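Local coordinates for probable flavin reductase (Sinorhizobium meliloti, PDB 3RH7), which binds FMN in a split-barrel domain and probably reduces flavin at the expense of NADPH, at residues Gly80-Asn85 with Cys130-Ile135; Val196-Asn201 with Arg266-Ala271; Gly164-Pro169 with Val291-Ile296. All blocks are in the same frame, centred on the assembly; numbering follows the deposited sequence.

Overall arrangement
From the N terminus, contact 1 is the first to close: the loop between Gly80-Asn85 and Cys130-Ile135 is sealed when strands 81-86 and 126-138 pair inside the FMN-binding barrel. Contact 3 opens next, at Gly164-Pro169, and waits for Val291-Ile296 near the C terminus. Inside that long loop contact 2 opens and closes, pairing strand 196-198 with strand 266-268, so contact 2 nests within contact 3 while contact 1 precedes both. Contacts 1 and 2 lie on opposite sides of the chain's centre, about 43 Å apart between centres. Contact 3, near that centre, joins the barrel to the C-terminal region and touches contact 2 through Pro270 and Val291.

Contact 1: Gly80-Asn85 with Cys130-Ile135; sequences GRFAIN and CSMQDI
The FMN-binding split barrel brings Phe82 of strand 81-86 against Cys130 and Met132 of strand 126-138, and shows how one ring can pack against a strongly crossed antiparallel strand. The short strand axes run at 118° to each other. Cys130 N donates to Phe82 O at 2.7 Å and Met132 N to Gly80 O at 2.8 Å, whereas the bond from Phe82 N to Cys130 O is weak.

Phe82 carries CG between its backbone N and carbonyl carbon (chi1 69°), which swings the ring toward the partner strand. Cys130 CB then sits over the centre of one face, 3.7 Å from the Phe82 ring centroid, in a CH-pi contact, while Cys130 SG approaches the same ring obliquely. The side chain of Met132, a selenomethionine, crosses that of Phe82 at about a right angle, and its bend at the far end puts CE 3.5 Å from Phe82 CD1. Leu62, Ile144 and Met76 add to the apolar surroundings. With an alanine in place of Phe82, Cys130 CB and Met132 CE would probably lose the ring they share, opening a gap beside Leu62.

Across the sheet, Ser131 CB lies over one face of the Arg81 guanidinium, 4.1 Å from Arg81 NH1, and Asp116 offers a long, weak ion pair. The chemistry thus divides: Phe82 and Cys130 are buried on one side, and the charged Arg81 is exposed on the other.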
ATOM      1  N   GLY A  80       1.433   8.612 -28.288  1.00 83.13           N
ATOM      2  CA  GLY A  80       1.914   7.276 -28.626  1.00 81.92           C
ATOM      3  C   GLY A  80       2.760   6.664 -27.543  1.00 81.13           C
ATOM      4  O   GLY A  80       2.781   5.443 -27.370  1.00 80.09           O
ATOM      5  N   ARG A  81       3.472   7.528 -26.825  1.00 74.68           N
ATOM      6  CA  ARG A  81       4.376   7.170 -25.748  1.00 71.77           C
ATOM      7  C   ARG A  81       3.964   7.879 -24.478  1.00 72.88           C
ATOM      8  O   ARG A  81       3.473   9.013 -24.519  1.00 74.48           O
ATOM      9  CB  ARG A  81       5.826   7.529 -26.133  1.00 71.75           C
ATOM     10  CG  ARG A  81       6.325   6.705 -27.312  1.00 89.39           C
ATOM     11  CD  ARG A  81       7.747   7.010 -27.710  1.00108.96           C
ATOM     12  NE  ARG A  81       8.293   5.970 -28.588  1.00127.45           N
ATOM     13  CZ  ARG A  81       8.854   4.840 -28.158  1.00140.90           C
ATOM     14  NH1 ARG A  81       8.946   4.588 -26.856  1.00126.24           N
ATOM     15  NH2 ARG A  81       9.319   3.951 -29.028  1.00123.30           N
ATOM     16  N   PHE A  82       4.143   7.206 -23.346  1.00 64.94           N
ATOM     17  CA  PHE A  82       3.862   7.785 -22.038  1.00 62.33           C
ATOM     18  C   PHE A  82       4.865   7.258 -20.990  1.00 63.49           C
ATOM     19  O   PHE A  82       5.627   6.349 -21.288  1.00 63.47           O
ATOM     20  CB  PHE A  82       2.418   7.536 -21.626  1.00 62.75           C
ATOM     21  CG  PHE A  82       2.063   6.114 -21.302  1.00 63.13           C
ATOM     22  CD1 PHE A  82       1.701   5.227 -22.306  1.00 67.65           C
ATOM     23  CD2 PHE A  82       2.046   5.668 -19.988  1.00 63.22           C
ATOM     24  CE1 PHE A  82       1.361   3.908 -22.005  1.00 67.69           C
ATOM     25  CE2 PHE A  82       1.721   4.347 -19.689  1.00 64.72           C
ATOM     26  CZ  PHE A  82       1.364   3.482 -20.696  1.00 64.23           C
ATOM     27  N   ALA A  83       4.885   7.847 -19.793  1.00 57.68           N
ATOM     28  CA  ALA A  83       5.768   7.405 -18.726  1.00 56.49           C
ATOM     29  C   ALA A  83       5.023   7.302 -17.413  1.00 61.12           C
ATOM     30  O   ALA A  83       4.125   8.097 -17.141  1.00 63.49           O
ATOM     31  CB  ALA A  83       6.959   8.340 -18.582  1.00 57.27           C
ATOM     32  N   ILE A  84       5.398   6.327 -16.595  1.00 55.60           N
ATOM     33  CA  ILE A  84       4.784   6.149 -15.286  1.00 54.31           C
ATOM     34  C   ILE A  84       5.800   6.531 -14.204  1.00 59.58           C
ATOM     35  O   ILE A  84       6.836   5.874 -14.090  1.00 59.02           O
ATOM     36  CB  ILE A  84       4.257   4.702 -15.135  1.00 56.14           C
ATOM     37  CG1 ILE A  84       3.012   4.463 -16.012  1.00 55.95           C
ATOM     38  CG2 ILE A  84       4.027   4.320 -13.673  1.00 56.90           C
ATOM     39  CD1 ILE A  84       1.722   5.054 -15.557  1.00 61.40           C
ATOM     40  N   ASN A  85       5.518   7.598 -13.424  1.00 56.77           N
ATOM     41  CA  ASN A  85       6.433   7.991 -12.340  1.00 56.55           C
ATOM     42  C   ASN A  85       5.866   7.532 -10.982  1.00 58.53           C
ATOM     43  O   ASN A  85       4.878   8.121 -10.507  1.00 57.86           O
ATOM     44  CB  ASN A  85       6.685   9.508 -12.335  1.00 58.47           C
ATOM     45  CG  ASN A  85       7.522  10.013 -13.469  1.00 60.65           C
ATOM     46  OD1 ASN A  85       8.744  10.016 -13.396  1.00 68.60           O
ATOM     47  ND2 ASN A  85       6.887  10.526 -14.504  1.00 31.99           N
ATOM     48  N   CYS A 130       7.129   4.150 -21.577  1.00 66.39           N
ATOM     49  CA  CYS A 130       6.246   3.237 -22.287  1.00 66.72           C
ATOM     50  C   CYS A 130       5.933   3.695 -23.704  1.00 72.77           C
ATOM     51  O   CYS A 130       6.279   4.791 -24.139  1.00 73.61           O
ATOM     52  CB  CYS A 130       4.961   3.017 -21.490  1.00 65.68           C
ATOM     53  SG  CYS A 130       5.190   2.090 -19.943  1.00 68.20           S
ATOM     54  N   SER A 131       5.356   2.762 -24.434  1.00 70.09           N
ATOM     55  CA  SER A 131       4.820   2.875 -25.764  1.00 71.39           C
ATOM     56  C   SER A 131       3.448   2.268 -25.660  1.00 77.98           C
ATOM     57  O   SER A 131       3.326   1.172 -25.104  1.00 76.64           O
ATOM     58  CB  SER A 131       5.707   2.157 -26.772  1.00 75.31           C
ATOM     59  OG  SER A 131       5.568   0.749 -26.685  1.00 84.23           O
HETATM   60  N   MSE A 132       2.409   2.992 -26.097  1.00 77.09           N
HETATM   61  CA  MSE A 132       1.052   2.499 -26.013  1.00 78.24           C
HETATM   62  C   MSE A 132       0.812   1.318 -26.918  1.00 81.60           C
HETATM   63  O   MSE A 132       1.129   1.369 -28.110  1.00 83.27           O
HETATM   64  CB  MSE A 132       0.066   3.586 -26.339  1.00 82.46           C
HETATM   65  CG  MSE A 132      -0.644   4.064 -25.118  1.00 91.08           C
HETATM   66 SE   MSE A 132      -1.596   5.703 -25.460  0.75102.39          SE
HETATM   67  CE  MSE A 132      -0.939   6.810 -24.060  1.00 97.38           C
ATOM     68  N   GLN A 133       0.309   0.230 -26.322  1.00 75.22           N
ATOM     69  CA  GLN A 133      -0.017  -0.989 -27.030  1.00 74.70           C
ATOM     70  C   GLN A 133      -1.470  -0.874 -27.422  1.00 81.70           C
ATOM     71  O   GLN A 133      -1.780  -0.761 -28.606  1.00 84.55           O
ATOM     72  CB  GLN A 133       0.256  -2.231 -26.168  1.00 73.93           C
ATOM     73  CG  GLN A 133       1.710  -2.652 -26.138  1.00 77.93           C
ATOM     74  CD  GLN A 133       2.007  -3.926 -26.903  1.00 98.93           C
ATOM     75  OE1 GLN A 133       3.057  -4.043 -27.559  1.00 96.66           O
ATOM     76  NE2 GLN A 133       1.127  -4.932 -26.800  1.00 84.66           N
ATOM     77  N   ASP A 134      -2.354  -0.775 -26.425  1.00 76.27           N
ATOM     78  CA  ASP A 134      -3.782  -0.695 -26.667  1.00 75.72           C
ATOM     79  C   ASP A 134      -4.462   0.213 -25.637  1.00 75.34           C
ATOM     80  O   ASP A 134      -3.903   0.485 -24.579  1.00 74.24           O
ATOM     81  CB  ASP A 134      -4.385  -2.119 -26.632  1.00 78.54           C
ATOM     82  CG  ASP A 134      -5.775  -2.280 -27.249  1.00101.72           C
ATOM     83  OD1 ASP A 134      -6.081  -1.559 -28.228  1.00105.65           O
ATOM     84  OD2 ASP A 134      -6.528  -3.185 -26.800  1.00110.16           O
ATOM     85  N   ILE A 135      -5.649   0.713 -25.983  1.00 70.36           N
ATOM     86  CA  ILE A 135      -6.546   1.504 -25.146  1.00 68.08           C
ATOM     87  C   ILE A 135      -7.876   0.729 -25.130  1.00 71.57           C
ATOM     88  O   ILE A 135      -8.508   0.553 -26.185  1.00 72.10           O
ATOM     89  CB  ILE A 135      -6.693   2.991 -25.569  1.00 70.57           C
ATOM     90  CG1 ILE A 135      -5.335   3.695 -25.538  1.00 69.93           C
ATOM     91  CG2 ILE A 135      -7.708   3.723 -24.657  1.00 70.67           C
ATOM     92  CD1 ILE A 135      -5.230   4.925 -26.419  1.00 77.85           C
TER

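Contact 2: Val196-Asn201 with Arg266-Ala271; sequences VFLAGN and RFLRPA
Phe197 and Phe267 meet across a small two-stranded antiparallel sheet in the C-terminal half of the chain, which is probably the Nudix-like part of the protein; a backbone bond also links Phe197 to Leu190. The pair illustrates how a non-hydrogen-bonded position, flanked by two hydrogen-bonded ones, can be filled by aromatic rings. Val196 with Leu268 and Leu198 with Arg266 each exchange two backbone bonds, among them Leu268 N to Val196 O at 2.8 Å and Leu198 N to Arg266 O at 2.9 Å.

The side chain of Phe197 can be followed outward. Its CB lies over the face of the Phe267 ring as a CH-pi contact and comes 3.5 Å from Phe267 CE1. With CG set opposite the backbone N (chi1 180°), the ring runs on past its partner, and CD1 lies over the face of Phe267, offset toward the rim, 3.9 Å from Phe267 CE2. Farther out, CE1 is 3.7 Å from Arg266 N, which stands obliquely to the Phe197 ring. The result is an edge-to-face pair: the edge of Phe197 is directed at the face of Phe267, with the ring planes at 65°. Beyond the segments Pro207 touches Phe197, and Gln192, Ala195 and Pro262 gather round Phe267.

The other face of the sheet carries Val196, Leu198, Arg266 and Leu268. Leu198 and Leu268 touch there through their CD1 atoms, both also meeting Leu273 of helix 270-273 and Leu204. Arg266 extends from CG to NE along this face toward the loop after strand 196-198. Gly200 O and Asn201 O lie near the plane of its guanidinium, at the edge, and Arg266 NH2 ends 3.2 Å from Asn201 O.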
ATOM      1  N   VAL A 196     -15.356  14.101   9.164  1.00 62.52           N
ATOM      2  CA  VAL A 196     -14.336  13.942  10.190  1.00 59.89           C
ATOM      3  C   VAL A 196     -14.969  14.241  11.560  1.00 64.04           C
ATOM      4  O   VAL A 196     -15.786  15.156  11.677  1.00 62.37           O
ATOM      5  CB  VAL A 196     -13.066  14.811   9.892  1.00 61.26           C
ATOM      6  CG1 VAL A 196     -13.377  16.308   9.896  1.00 62.57           C
ATOM      7  CG2 VAL A 196     -11.929  14.487  10.842  1.00 58.78           C
ATOM      8  N   PHE A 197     -14.596  13.461  12.585  1.00 61.52           N
ATOM      9  CA  PHE A 197     -15.108  13.680  13.932  1.00 62.28           C
ATOM     10  C   PHE A 197     -14.385  14.835  14.574  1.00 68.58           C
ATOM     11  O   PHE A 197     -13.144  14.874  14.578  1.00 69.75           O
ATOM     12  CB  PHE A 197     -14.952  12.423  14.798  1.00 62.87           C
ATOM     13  CG  PHE A 197     -15.475  12.598  16.203  1.00 64.46           C
ATOM     14  CD1 PHE A 197     -16.818  12.443  16.481  1.00 67.25           C
ATOM     15  CD2 PHE A 197     -14.618  12.936  17.250  1.00 67.19           C
ATOM     16  CE1 PHE A 197     -17.300  12.619  17.774  1.00 69.45           C
ATOM     17  CE2 PHE A 197     -15.101  13.107  18.549  1.00 70.57           C
ATOM     18  CZ  PHE A 197     -16.437  12.943  18.803  1.00 69.00           C
ATOM     19  N   LEU A 198     -15.156  15.745  15.160  1.00 65.98           N
ATOM     20  CA  LEU A 198     -14.615  16.905  15.855  1.00 66.67           C
ATOM     21  C   LEU A 198     -15.357  17.146  17.145  1.00 75.19           C
ATOM     22  O   LEU A 198     -16.581  17.033  17.183  1.00 75.36           O
ATOM     23  CB  LEU A 198     -14.617  18.161  14.966  1.00 66.56           C
ATOM     24  CG  LEU A 198     -13.479  18.177  13.927  1.00 67.30           C
ATOM     25  CD1 LEU A 198     -13.750  19.135  12.844  1.00 66.64           C
ATOM     26  CD2 LEU A 198     -12.146  18.466  14.567  1.00 67.73           C
ATOM     27  N   ALA A 199     -14.598  17.425  18.217  1.00 76.70           N
ATOM     28  CA  ALA A 199     -15.128  17.684  19.554  1.00 80.53           C
ATOM     29  C   ALA A 199     -15.206  19.189  19.838  1.00 93.36           C
ATOM     30  O   ALA A 199     -14.284  19.950  19.511  1.00 93.67           O
ATOM     31  CB  ALA A 199     -14.283  16.992  20.609  1.00 79.95           C
ATOM     32  N   GLY A 200     -16.314  19.598  20.442  1.00 95.07           N
ATOM     33  CA  GLY A 200     -16.548  20.991  20.782  1.00 98.66           C
ATOM     34  C   GLY A 200     -17.647  21.598  19.940  1.00108.00           C
ATOM     35  O   GLY A 200     -18.167  20.945  19.019  1.00107.30           O
ATOM     36  N   ASN A 201     -18.012  22.856  20.266  1.00108.17           N
ATOM     37  CA  ASN A 201     -19.069  23.574  19.553  1.00110.31           C
ATOM     38  C   ASN A 201     -18.505  24.817  18.870  1.00113.27           C
ATOM     39  O   ASN A 201     -18.548  24.913  17.633  1.00112.22           O
ATOM     40  CB  ASN A 201     -20.231  23.934  20.495  1.00115.26           C
ATOM     41  CG  ASN A 201     -20.974  22.713  20.973  1.00140.62           C
ATOM     42  OD1 ASN A 201     -21.965  22.291  20.373  1.00131.36           O
ATOM     43  ND2 ASN A 201     -20.468  22.077  22.025  1.00134.00           N
ATOM     44  N   ARG A 266     -19.376  15.594  17.006  1.00 67.39           N
ATOM     45  CA  ARG A 266     -20.099  15.442  15.731  1.00 66.64           C
ATOM     46  C   ARG A 266     -19.150  15.221  14.547  1.00 69.81           C
ATOM     47  O   ARG A 266     -17.991  15.646  14.580  1.00 69.18           O
ATOM     48  CB  ARG A 266     -21.017  16.642  15.442  1.00 66.67           C
ATOM     49  CG  ARG A 266     -20.382  18.002  15.721  1.00 77.52           C
ATOM     50  CD  ARG A 266     -21.419  19.063  15.989  1.00 79.36           C
ATOM     51  NE  ARG A 266     -20.768  20.295  16.425  1.00 93.94           N
ATOM     52  CZ  ARG A 266     -20.782  21.436  15.748  1.00118.27           C
ATOM     53  NH1 ARG A 266     -21.438  21.527  14.595  1.00106.29           N
ATOM     54  NH2 ARG A 266     -20.160  22.506  16.230  1.00112.76           N
ATOM     55  N   PHE A 267     -19.649  14.531  13.511  1.00 65.58           N
ATOM     56  CA  PHE A 267     -18.917  14.257  12.285  1.00 63.47           C
ATOM     57  C   PHE A 267     -19.237  15.330  11.267  1.00 70.20           C
ATOM     58  O   PHE A 267     -20.377  15.410  10.821  1.00 71.98           O
ATOM     59  CB  PHE A 267     -19.282  12.878  11.750  1.00 63.64           C
ATOM     60  CG  PHE A 267     -18.692  11.736  12.529  1.00 62.80           C
ATOM     61  CD1 PHE A 267     -17.439  11.231  12.208  1.00 64.36           C
ATOM     62  CD2 PHE A 267     -19.400  11.144  13.565  1.00 65.16           C
ATOM     63  CE1 PHE A 267     -16.908  10.146  12.906  1.00 64.75           C
ATOM     64  CE2 PHE A 267     -18.874  10.062  14.260  1.00 67.23           C
ATOM     65  CZ  PHE A 267     -17.625   9.579  13.938  1.00 64.68           C
ATOM     66  N   LEU A 268     -18.243  16.165  10.895  1.00 67.30           N
ATOM     67  CA  LEU A 268     -18.486  17.275   9.957  1.00 67.94           C
ATOM     68  C   LEU A 268     -17.884  17.059   8.576  1.00 70.82           C
ATOM     69  O   LEU A 268     -16.744  16.597   8.443  1.00 68.15           O
ATOM     70  CB  LEU A 268     -17.995  18.605  10.527  1.00 68.31           C
ATOM     71  CG  LEU A 268     -18.479  18.949  11.937  1.00 73.16           C
ATOM     72  CD1 LEU A 268     -17.828  20.196  12.404  1.00 74.26           C
ATOM     73  CD2 LEU A 268     -20.003  19.089  12.009  1.00 75.43           C
ATOM     74  N   ARG A 269     -18.703  17.361   7.555  1.00 68.24           N
ATOM     75  CA  ARG A 269     -18.356  17.269   6.144  1.00 67.31           C
ATOM     76  C   ARG A 269     -17.489  18.491   5.797  1.00 71.18           C
ATOM     77  O   ARG A 269     -17.646  19.515   6.466  1.00 69.82           O
ATOM     78  CB  ARG A 269     -19.637  17.202   5.283  1.00 67.18           C
ATOM     79  N   PRO A 270     -16.536  18.409   4.819  1.00 68.44           N
ATOM     80  CA  PRO A 270     -15.665  19.574   4.528  1.00 69.04           C
ATOM     81  C   PRO A 270     -16.437  20.883   4.340  1.00 78.44           C
ATOM     82  O   PRO A 270     -15.988  21.939   4.802  1.00 80.61           O
ATOM     83  CB  PRO A 270     -14.949  19.163   3.240  1.00 69.15           C
ATOM     84  CG  PRO A 270     -14.881  17.679   3.315  1.00 71.41           C
ATOM     85  CD  PRO A 270     -16.160  17.244   3.985  1.00 67.79           C
ATOM     86  N   ALA A 271     -17.620  20.798   3.715  1.00 76.14           N
ATOM     87  CA  ALA A 271     -18.489  21.931   3.478  1.00 78.76           C
ATOM     88  C   ALA A 271     -18.814  22.693   4.786  1.00 85.39           C
ATOM     89  O   ALA A 271     -18.797  23.919   4.773  1.00 87.40           O
ATOM     90  CB  ALA A 271     -19.762  21.444   2.821  1.00 80.68           C
TER

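Contact 3: Gly164-Pro169 with Val291-Ile296; sequences GGYFTP and VLESSI
Tyr166 and Glu293 make the main meeting here, an example of a carboxylate set against the rim of an aromatic ring with no hydrogen bond passing between the two segments. The electrostatic part comes first. Glu293 OE2 lies in the plane of the Tyr166 ring, at its edge, 3.4 Å from CD2. From there the oxygen faces C-H groups that probably carry a slight positive charge; the carboxylate plane itself is turned 86° from the ring. An extended chain beyond CG delivers the carboxylate to this point. The same OE2 forms a salt bridge with Arg289, which is likely to steady the buried charge.

Packing against the backbone is slighter: Gly165 CA comes 4.0 Å from Glu293 OE1. A van der Waals contact lies at the ring's far end, where Ile296 CD1 is 4.0 Å from Tyr166 OH. That hydroxyl is hydrogen-bonded to Asn96 and Ser95, while Ile296 itself touches the bound FMN, placing the contact beside the flavin pocket.

In the fold, Glu293 directly follows helix 281-292, and Tyr166 belongs to the short strand 165-167 paired with strand 160-162. Lys92 of helix 92-97 touches both Tyr166 and Glu293, Tyr161 stands edge-to-face with Tyr166, and next along the strand Phe167 packs on Phe236 of the second subunit.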
ATOM      1  N   GLY A 164      -8.706   6.573   2.965  1.00 53.36           N
ATOM      2  CA  GLY A 164      -8.744   8.009   2.727  1.00 56.51           C
ATOM      3  C   GLY A 164      -7.477   8.611   2.097  1.00 62.99           C
ATOM      4  O   GLY A 164      -7.532   9.141   0.977  1.00 64.01           O
ATOM      5  N   GLY A 165      -6.339   8.525   2.808  1.00 56.64           N
ATOM      6  CA  GLY A 165      -5.117   9.157   2.341  1.00 56.06           C
ATOM      7  C   GLY A 165      -3.803   8.404   2.319  1.00 58.60           C
ATOM      8  O   GLY A 165      -3.741   7.169   2.378  1.00 58.77           O
ATOM      9  N   TYR A 166      -2.747   9.196   2.170  1.00 52.10           N
ATOM     10  CA  TYR A 166      -1.371   8.763   2.083  1.00 49.89           C
ATOM     11  C   TYR A 166      -0.809   8.198   3.374  1.00 52.79           C
ATOM     12  O   TYR A 166      -1.093   8.678   4.484  1.00 53.21           O
ATOM     13  CB  TYR A 166      -0.472   9.942   1.687  1.00 50.50           C
ATOM     14  CG  TYR A 166      -0.929  10.747   0.499  1.00 50.61           C
ATOM     15  CD1 TYR A 166      -0.753  10.268  -0.798  1.00 51.76           C
ATOM     16  CD2 TYR A 166      -1.439  12.032   0.661  1.00 51.25           C
ATOM     17  CE1 TYR A 166      -1.146  11.014  -1.904  1.00 51.71           C
ATOM     18  CE2 TYR A 166      -1.815  12.797  -0.440  1.00 53.16           C
ATOM     19  CZ  TYR A 166      -1.676  12.277  -1.722  1.00 59.73           C
ATOM     20  OH  TYR A 166      -2.062  12.991  -2.823  1.00 60.93           O
ATOM     21  N   PHE A 167       0.114   7.253   3.188  1.00 47.25           N
ATOM     22  CA  PHE A 167       0.879   6.596   4.231  1.00 45.75           C
ATOM     23  C   PHE A 167       2.329   6.461   3.716  1.00 55.33           C
ATOM     24  O   PHE A 167       2.545   6.423   2.486  1.00 57.31           O
ATOM     25  CB  PHE A 167       0.228   5.251   4.598  1.00 45.12           C
ATOM     26  CG  PHE A 167       0.203   4.235   3.493  1.00 44.78           C
ATOM     27  CD1 PHE A 167       1.261   3.369   3.304  1.00 46.33           C
ATOM     28  CD2 PHE A 167      -0.884   4.137   2.646  1.00 47.07           C
ATOM     29  CE1 PHE A 167       1.231   2.419   2.289  1.00 47.42           C
ATOM     30  CE2 PHE A 167      -0.909   3.183   1.626  1.00 49.40           C
ATOM     31  CZ  PHE A 167       0.149   2.336   1.451  1.00 46.75           C
ATOM     32  N   THR A 168       3.322   6.432   4.642  1.00 51.95           N
ATOM     33  CA  THR A 168       4.754   6.329   4.303  1.00 50.90           C
ATOM     34  C   THR A 168       5.485   5.513   5.368  1.00 56.88           C
ATOM     35  O   THR A 168       5.152   5.662   6.549  1.00 59.57           O
ATOM     36  CB  THR A 168       5.361   7.729   4.182  1.00 50.38           C
ATOM     37  OG1 THR A 168       4.915   8.513   5.283  1.00 48.66           O
ATOM     38  CG2 THR A 168       5.005   8.435   2.876  1.00 49.13           C
ATOM     39  N   PRO A 169       6.496   4.677   5.016  1.00 53.43           N
ATOM     40  CA  PRO A 169       7.210   3.892   6.063  1.00 52.91           C
ATOM     41  C   PRO A 169       7.941   4.754   7.097  1.00 56.29           C
ATOM     42  O   PRO A 169       8.185   4.330   8.223  1.00 57.09           O
ATOM     43  CB  PRO A 169       8.220   3.036   5.282  1.00 54.86           C
ATOM     44  CG  PRO A 169       7.952   3.243   3.860  1.00 59.58           C
ATOM     45  CD  PRO A 169       6.991   4.365   3.657  1.00 55.87           C
ATOM     46  N   VAL A 291      -9.584  18.048   4.057  1.00 71.98           N
ATOM     47  CA  VAL A 291     -10.503  18.627   3.065  1.00 71.80           C
ATOM     48  C   VAL A 291      -9.873  18.587   1.651  1.00 77.86           C
ATOM     49  O   VAL A 291     -10.601  18.358   0.682  1.00 78.19           O
ATOM     50  CB  VAL A 291     -11.057  20.046   3.431  1.00 75.08           C
ATOM     51  CG1 VAL A 291     -11.614  20.089   4.841  1.00 74.46           C
ATOM     52  CG2 VAL A 291     -10.042  21.153   3.237  1.00 75.35           C
ATOM     53  N   LEU A 292      -8.539  18.792   1.543  1.00 74.52           N
ATOM     54  CA  LEU A 292      -7.821  18.749   0.279  1.00 74.94           C
ATOM     55  C   LEU A 292      -7.718  17.286  -0.242  1.00 77.53           C
ATOM     56  O   LEU A 292      -7.953  17.063  -1.425  1.00 77.99           O
ATOM     57  CB  LEU A 292      -6.440  19.386   0.454  1.00 75.82           C
ATOM     58  CG  LEU A 292      -5.465  19.296  -0.746  1.00 82.33           C
ATOM     59  CD1 LEU A 292      -5.617  20.477  -1.679  1.00 84.21           C
ATOM     60  CD2 LEU A 292      -4.022  19.242  -0.264  1.00 87.08           C
ATOM     61  N   GLU A 293      -7.423  16.301   0.647  1.00 72.19           N
ATOM     62  CA  GLU A 293      -7.303  14.869   0.333  1.00 70.96           C
ATOM     63  C   GLU A 293      -8.716  14.219   0.128  1.00 80.46           C
ATOM     64  O   GLU A 293      -8.833  13.012  -0.208  1.00 78.91           O
ATOM     65  CB  GLU A 293      -6.473  14.154   1.421  1.00 70.30           C
ATOM     66  CG  GLU A 293      -5.039  14.671   1.474  1.00 73.46           C
ATOM     67  CD  GLU A 293      -4.021  14.028   2.408  1.00 89.72           C
ATOM     68  OE1 GLU A 293      -4.348  13.020   3.088  1.00 60.94           O
ATOM     69  OE2 GLU A 293      -2.874  14.543   2.435  1.00 79.43           O
ATOM     70  N   SER A 294      -9.784  15.078   0.323  1.00 81.25           N
ATOM     71  CA  SER A 294     -11.235  14.839   0.152  1.00 82.25           C
ATOM     72  C   SER A 294     -11.690  15.347  -1.205  1.00 87.92           C
ATOM     73  O   SER A 294     -12.611  14.772  -1.777  1.00 89.07           O
ATOM     74  CB  SER A 294     -12.060  15.522   1.250  1.00 86.76           C
ATOM     75  OG  SER A 294     -12.164  14.767   2.447  1.00 97.49           O
ATOM     76  N   SER A 295     -11.059  16.447  -1.703  1.00 85.19           N
ATOM     77  CA  SER A 295     -11.313  17.079  -3.016  1.00 85.95           C
ATOM     78  C   SER A 295     -10.505  16.364  -4.120  1.00 89.26           C
ATOM     79  O   SER A 295     -10.609  16.740  -5.296  1.00 89.92           O
ATOM     80  CB  SER A 295     -10.986  18.580  -2.989  1.00 90.47           C
ATOM     81  OG  SER A 295      -9.618  18.924  -3.184  1.00 96.85           O
ATOM     82  N   ILE A 296      -9.702  15.328  -3.736  1.00 83.79           N
ATOM     83  CA  ILE A 296      -8.898  14.530  -4.661  1.00 82.57           C
ATOM     84  C   ILE A 296      -9.158  13.014  -4.446  1.00 83.24           C
ATOM     85  O   ILE A 296      -9.792  12.590  -3.462  1.00 80.03           O
ATOM     86  CB  ILE A 296      -7.369  14.897  -4.627  1.00 85.68           C
ATOM     87  CG1 ILE A 296      -6.702  14.716  -3.226  1.00 84.58           C
ATOM     88  CG2 ILE A 296      -7.120  16.305  -5.208  1.00 88.78           C
ATOM     89  CD1 ILE A 296      -6.058  13.366  -2.899  1.00 83.29           C
TER